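Local coordinates for protein beta sliding clamp (Borrelia burgdorferi, PDB 6DJ8) that probably encircles DNA as a ring-shaped head-to-tail homodimer and tethers DNA polymerases and other proteins to it for processive replication, at residues Y350-E364 / L375-I387. Numbering follows the deposited sequence. Where two conformers were deposited one is given.
Sequences YFVEAISVFETSKIE and LSEPENFNFTHLI
With CG of F358 set opposite its carbonyl carbon (chi1 -79°) and CG of E377 likewise (chi1 -74°), the phenyl ring and the extended glutamate chain lie alongside each other, pointing opposite ways, ring and carboxylate planes almost perpendicular. CD2 of F358 lies 3.3 Å from CG of E377, while I363 CD1 covers one ring face near its rim. The F358 and F383 rings meet obliquely, centroids 5.5 Å apart, and L375 CB approaches F358 CZ from the strand. The carboxylate of E377 is gripped at both oxygens: OE2 accepts the backbone N of E359 at 2.8 Å, almost straight, and pairs with R166 of helix 157-167; OE1 takes ND2 of N380. Further along, E364 and S376 form a hydrogen-bonded antiparallel pair, and S376 OG donates to E364 OE1 at 2.8 Å, on its anti side and tilted well out of the carboxylate plane. The axes of helix 350-355 and strand 383-387 run nearly antiparallel. A354 CB touches both L375 CD2 and the H385 ring, 3.4 Å from CD2 of H385, and a water links Y350 O to H385 NE2; ND1 of H385 bonds to S204. Helix and turn thus pack apolar side chains against the sheet that continues into the central domain through strands 383-387 and 202-211. R166 and the E359 amide probably stabilise buried E377 as an anion; the nearby E359 carboxylate, paired with K162, would oppose this, so helix 157-167 probably balances both acids.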
loop_
_atom_site.group_PDB
_atom_site.type_symbol
_atom_site.label_atom_id
_atom_site.label_comp_id
_atom_site.label_asym_id
_atom_site.label_seq_id
_atom_site.Cartn_x
_atom_site.Cartn_y
_atom_site.Cartn_z
ATOM N N TYR A 350 -9.228 6.916 19.137
ATOM C CA TYR A 350 -10.148 6.067 19.904
ATOM C C TYR A 350 -11.573 6.228 19.405
ATOM O O TYR A 350 -12.296 5.245 19.204
ATOM C CB TYR A 350 -10.073 6.415 21.385
ATOM C CG TYR A 350 -8.765 6.101 22.082
ATOM C CD1 TYR A 350 -7.825 5.249 21.510
ATOM C CD2 TYR A 350 -8.484 6.651 23.338
ATOM C CE1 TYR A 350 -6.631 4.968 22.154
ATOM C CE2 TYR A 350 -7.303 6.376 23.993
ATOM C CZ TYR A 350 -6.380 5.526 23.394
ATOM O OH TYR A 350 -5.202 5.246 24.039
ATOM N N PHE A 351 -11.997 7.479 19.215
ATOM C CA PHE A 351 -13.355 7.772 18.770
ATOM C C PHE A 351 -13.623 7.104 17.428
ATOM O O PHE A 351 -14.593 6.354 17.267
ATOM C CB PHE A 351 -13.520 9.302 18.677
ATOM C CG PHE A 351 -14.948 9.804 18.693
ATOM C CD1 PHE A 351 -16.017 8.969 19.001
ATOM C CD2 PHE A 351 -15.211 11.139 18.405
ATOM C CE1 PHE A 351 -17.327 9.462 19.015
ATOM C CE2 PHE A 351 -16.528 11.651 18.433
ATOM C CZ PHE A 351 -17.582 10.814 18.723
ATOM N N VAL A 352 -12.730 7.337 16.463
ATOM C CA VAL A 352 -12.896 6.786 15.117
ATOM C C VAL A 352 -12.846 5.265 15.155
ATOM O O VAL A 352 -13.667 4.589 14.522
ATOM C CB VAL A 352 -11.814 7.347 14.166
ATOM C CG1 VAL A 352 -11.802 6.578 12.848
ATOM C CG2 VAL A 352 -12.018 8.856 13.926
ATOM N N GLU A 353 -11.861 4.700 15.869
ATOM C CA GLU A 353 -11.779 3.245 15.949
ATOM C C GLU A 353 -13.061 2.663 16.512
ATOM O O GLU A 353 -13.553 1.639 16.030
ATOM C CB GLU A 353 -10.608 2.805 16.822
ATOM C CG GLU A 353 -9.518 2.123 16.105
ATOM C CD GLU A 353 -8.659 1.295 17.045
ATOM O OE1 GLU A 353 -8.295 0.150 16.652
ATOM O OE2 GLU A 353 -8.366 1.794 18.166
ATOM N N ALA A 354 -13.600 3.286 17.562
ATOM C CA ALA A 354 -14.788 2.726 18.191
ATOM C C ALA A 354 -15.981 2.807 17.246
ATOM O O ALA A 354 -16.653 1.804 16.987
ATOM C CB ALA A 354 -15.069 3.445 19.516
ATOM N N ILE A 355 -16.230 3.980 16.659
ATOM C CA ILE A 355 -17.449 4.063 15.868
ATOM C C ILE A 355 -17.353 3.222 14.598
ATOM O O ILE A 355 -18.387 2.850 14.035
ATOM C CB ILE A 355 -17.801 5.522 15.534
ATOM C CG1 ILE A 355 -16.853 6.069 14.476
ATOM C CG2 ILE A 355 -17.797 6.374 16.792
ATOM C CD1 ILE A 355 -17.205 7.483 14.090
ATOM N N SER A 356 -16.141 2.858 14.166
ATOM C CA SER A 356 -16.017 2.052 12.959
ATOM C C SER A 356 -16.563 0.638 13.130
ATOM O O SER A 356 -16.762 -0.053 12.130
ATOM C CB SER A 356 -14.550 1.987 12.511
ATOM O OG SER A 356 -13.837 1.019 13.281
ATOM N N VAL A 357 -16.832 0.179 14.354
ATOM C CA VAL A 357 -17.414 -1.148 14.504
ATOM C C VAL A 357 -18.926 -1.116 14.618
ATOM O O VAL A 357 -19.554 -2.183 14.628
ATOM C CB VAL A 357 -16.783 -1.906 15.692
ATOM C CG1 VAL A 357 -15.257 -1.875 15.575
ATOM C CG2 VAL A 357 -17.243 -1.331 17.034
ATOM N N PHE A 358 -19.540 0.069 14.642
ATOM C CA PHE A 358 -20.991 0.173 14.785
ATOM C C PHE A 358 -21.680 -0.137 13.464
ATOM O O PHE A 358 -21.148 0.152 12.392
ATOM C CB PHE A 358 -21.379 1.572 15.280
ATOM C CG PHE A 358 -21.192 1.753 16.752
ATOM C CD1 PHE A 358 -19.933 1.674 17.314
ATOM C CD2 PHE A 358 -22.271 2.028 17.575
ATOM C CE1 PHE A 358 -19.756 1.829 18.670
ATOM C CE2 PHE A 358 -22.096 2.191 18.936
ATOM C CZ PHE A 358 -20.837 2.088 19.483
ATOM N N GLU A 359 -22.847 -0.782 13.539
ATOM C CA GLU A 359 -23.595 -1.112 12.334
ATOM C C GLU A 359 -24.966 -0.457 12.252
ATOM O O GLU A 359 -25.682 -0.698 11.277
ATOM C CB GLU A 359 -23.776 -2.634 12.214
ATOM C CG GLU A 359 -22.823 -3.431 13.074
ATOM C CD GLU A 359 -22.879 -4.924 12.810
ATOM O OE1 GLU A 359 -21.912 -5.453 12.222
ATOM O OE2 GLU A 359 -23.881 -5.567 13.192
ATOM N N THR A 360 -25.349 0.368 13.220
ATOM C CA THR A 360 -26.650 1.016 13.172
ATOM C C THR A 360 -26.573 2.329 12.401
ATOM O O THR A 360 -25.498 2.875 12.163
ATOM C CB THR A 360 -27.175 1.271 14.582
ATOM O OG1 THR A 360 -26.107 1.772 15.396
ATOM C CG2 THR A 360 -27.684 -0.022 15.185
ATOM N N SER A 361 -27.749 2.836 12.022
ATOM C CA SER A 361 -27.845 4.120 11.336
ATOM C C SER A 361 -27.391 5.260 12.236
ATOM O O SER A 361 -26.764 6.217 11.769
ATOM C CB SER A 361 -29.285 4.365 10.880
ATOM O OG SER A 361 -29.328 5.281 9.801
ATOM N N LYS A 362 -27.725 5.187 13.522
ATOM C CA LYS A 362 -27.398 6.219 14.488
ATOM C C LYS A 362 -26.580 5.618 15.623
ATOM O O LYS A 362 -26.548 4.402 15.814
ATOM C CB LYS A 362 -28.677 6.878 15.022
ATOM C CG LYS A 362 -29.584 7.375 13.895
ATOM C CD LYS A 362 -30.367 8.614 14.288
ATOM C CE LYS A 362 -31.179 9.165 13.107
ATOM N NZ LYS A 362 -30.448 10.294 12.406
ATOM N N ILE A 363 -25.913 6.483 16.380
ATOM C CA ILE A 363 -25.122 6.065 17.530
ATOM C C ILE A 363 -25.517 6.911 18.733
ATOM O O ILE A 363 -25.738 8.121 18.608
ATOM C CB ILE A 363 -23.612 6.175 17.233
ATOM C CG1 ILE A 363 -22.786 5.655 18.403
ATOM C CG2 ILE A 363 -23.233 7.608 16.916
ATOM C CD1 ILE A 363 -21.264 5.690 18.147
ATOM N N GLU A 364 -25.613 6.276 19.900
ATOM C CA GLU A 364 -25.867 7.004 21.137
ATOM C C GLU A 364 -24.533 7.349 21.784
ATOM O O GLU A 364 -23.653 6.492 21.902
ATOM C CB GLU A 364 -26.726 6.181 22.103
ATOM C CG GLU A 364 -27.921 5.492 21.470
ATOM C CD GLU A 364 -28.613 4.534 22.438
ATOM O OE1 GLU A 364 -27.983 3.524 22.813
ATOM O OE2 GLU A 364 -29.773 4.778 22.811
ATOM N N LEU A 375 -20.490 4.988 24.409
ATOM C CA LEU A 375 -20.987 4.784 23.058
ATOM C C LEU A 375 -21.771 3.491 22.991
ATOM O O LEU A 375 -21.287 2.452 23.448
ATOM C CB LEU A 375 -19.840 4.713 22.044
ATOM C CG LEU A 375 -19.163 5.968 21.517
ATOM C CD1 LEU A 375 -18.808 6.907 22.628
ATOM C CD2 LEU A 375 -17.884 5.568 20.671
ATOM N N SER A 376 -22.944 3.545 22.370
ATOM C CA SER A 376 -23.764 2.361 22.206
ATOM C C SER A 376 -24.658 2.534 20.989
ATOM O O SER A 376 -24.851 3.643 20.478
ATOM C CB SER A 376 -24.615 2.111 23.453
ATOM O OG SER A 376 -25.345 3.280 23.769
ATOM N N GLU A 377 -25.224 1.416 20.552
ATOM C CA GLU A 377 -26.215 1.291 19.496
ATOM C C GLU A 377 -27.607 1.335 20.115
ATOM O O GLU A 377 -27.824 0.743 21.179
ATOM C CB GLU A 377 -26.031 -0.019 18.729
ATOM C CG GLU A 377 -24.834 -0.030 17.791
ATOM C CD GLU A 377 -24.531 -1.400 17.182
ATOM O OE1 GLU A 377 -24.844 -2.422 17.827
ATOM O OE2 GLU A 377 -23.963 -1.458 16.067
ATOM N N PRO A 378 -28.529 2.079 19.500
ATOM C CA PRO A 378 -29.926 2.041 19.953
ATOM C C PRO A 378 -30.475 0.626 19.866
ATOM O O PRO A 378 -30.224 -0.099 18.902
ATOM C CB PRO A 378 -30.655 2.989 18.993
ATOM C CG PRO A 378 -29.596 3.977 18.572
ATOM C CD PRO A 378 -28.356 3.113 18.461
ATOM N N GLU A 379 -31.218 0.238 20.903
ATOM C CA GLU A 379 -31.881 -1.054 21.055
ATOM C C GLU A 379 -30.897 -2.197 21.266
ATOM O O GLU A 379 -31.330 -3.349 21.379
ATOM C CB GLU A 379 -32.803 -1.390 19.869
ATOM N N ASN A 380 -29.595 -1.928 21.329
ATOM C CA ASN A 380 -28.608 -2.946 21.655
ATOM C C ASN A 380 -28.126 -2.739 23.084
ATOM O O ASN A 380 -27.434 -1.758 23.380
ATOM C CB ASN A 380 -27.437 -2.890 20.679
ATOM C CG ASN A 380 -26.457 -4.028 20.864
ATOM O OD1 ASN A 380 -26.573 -4.832 21.789
ATOM N ND2 ASN A 380 -25.458 -4.087 19.979
ATOM N N PHE A 381 -28.420 -3.700 23.949
ATOM C CA PHE A 381 -28.031 -3.608 25.346
ATOM C C PHE A 381 -26.899 -4.562 25.664
ATOM O O PHE A 381 -26.532 -4.716 26.834
ATOM C CB PHE A 381 -29.251 -3.837 26.240
ATOM C CG PHE A 381 -30.358 -2.879 25.947
ATOM C CD1 PHE A 381 -30.255 -1.552 26.343
ATOM C CD2 PHE A 381 -31.466 -3.273 25.218
ATOM C CE1 PHE A 381 -31.261 -0.643 26.054
ATOM C CE2 PHE A 381 -32.478 -2.365 24.924
ATOM C CZ PHE A 381 -32.375 -1.051 25.346
ATOM N N ASN A 382 -26.366 -5.228 24.637
ATOM C CA ASN A 382 -25.247 -6.148 24.763
ATOM C C ASN A 382 -23.890 -5.481 24.591
ATOM O O ASN A 382 -22.884 -6.033 25.046
ATOM C CB ASN A 382 -25.414 -7.302 23.770
ATOM C CG ASN A 382 -26.604 -8.189 24.127
ATOM O OD1 ASN A 382 -27.702 -8.010 23.602
ATOM N ND2 ASN A 382 -26.400 -9.115 25.052
ATOM N N PHE A 383 -23.803 -4.355 23.887
ATOM C CA PHE A 383 -22.510 -3.756 23.586
ATOM C C PHE A 383 -22.405 -2.367 24.199
ATOM O O PHE A 383 -23.290 -1.524 24.008
ATOM C CB PHE A 383 -22.281 -3.713 22.078
ATOM C CG PHE A 383 -21.003 -3.047 21.676
ATOM C CD1 PHE A 383 -19.800 -3.394 22.267
ATOM C CD2 PHE A 383 -21.004 -2.093 20.680
ATOM C CE1 PHE A 383 -18.619 -2.782 21.878
ATOM C CE2 PHE A 383 -19.833 -1.486 20.278
ATOM C CZ PHE A 383 -18.639 -1.824 20.878
ATOM N N THR A 384 -21.314 -2.132 24.922
ATOM C CA THR A 384 -20.993 -0.818 25.469
ATOM C C THR A 384 -19.535 -0.509 25.185
ATOM O O THR A 384 -18.668 -1.367 25.390
ATOM C CB THR A 384 -21.253 -0.769 26.979
ATOM O OG1 THR A 384 -22.642 -0.949 27.210
ATOM C CG2 THR A 384 -20.817 0.548 27.568
ATOM N N HIS A 385 -19.262 0.706 24.719
ATOM C CA HIS A 385 -17.897 1.191 24.575
ATOM C C HIS A 385 -17.730 2.500 25.335
ATOM O O HIS A 385 -18.532 3.434 25.182
ATOM C CB HIS A 385 -17.497 1.378 23.112
ATOM C CG HIS A 385 -16.031 1.617 22.934
ATOM N ND1 HIS A 385 -15.097 0.599 22.959
ATOM C CD2 HIS A 385 -15.332 2.769 22.787
ATOM C CE1 HIS A 385 -13.890 1.114 22.791
ATOM N NE2 HIS A 385 -14.006 2.429 22.680
ATOM N N LEU A 386 -16.684 2.558 26.143
ATOM C CA LEU A 386 -16.381 3.690 26.998
ATOM C C LEU A 386 -15.062 4.298 26.562
ATOM O O LEU A 386 -14.120 3.572 26.228
ATOM C CB LEU A 386 -16.301 3.265 28.464
ATOM C CG LEU A 386 -17.512 2.517 29.033
ATOM C CD1 LEU A 386 -17.238 2.060 30.475
ATOM C CD2 LEU A 386 -18.792 3.378 28.992
ATOM N N ILE A 387 -15.000 5.625 26.572
ATOM C CA ILE A 387 -13.789 6.362 26.252
ATOM C C ILE A 387 -13.599 7.428 27.317
ATOM O O ILE A 387 -14.485 8.268 27.524
ATOM C CB ILE A 387 -13.853 7.001 24.851
ATOM C CG1 ILE A 387 -14.104 5.930 23.787
ATOM C CG2 ILE A 387 -12.568 7.760 24.565
ATOM C CD1 ILE A 387 -14.400 6.489 22.398
HETATM O O HOH W 1 -11.835 3.457 21.495
HETATM O O HOH W 2 -24.180 5.798 25.059
HETATM O O HOH W 3 -30.965 2.412 23.586
#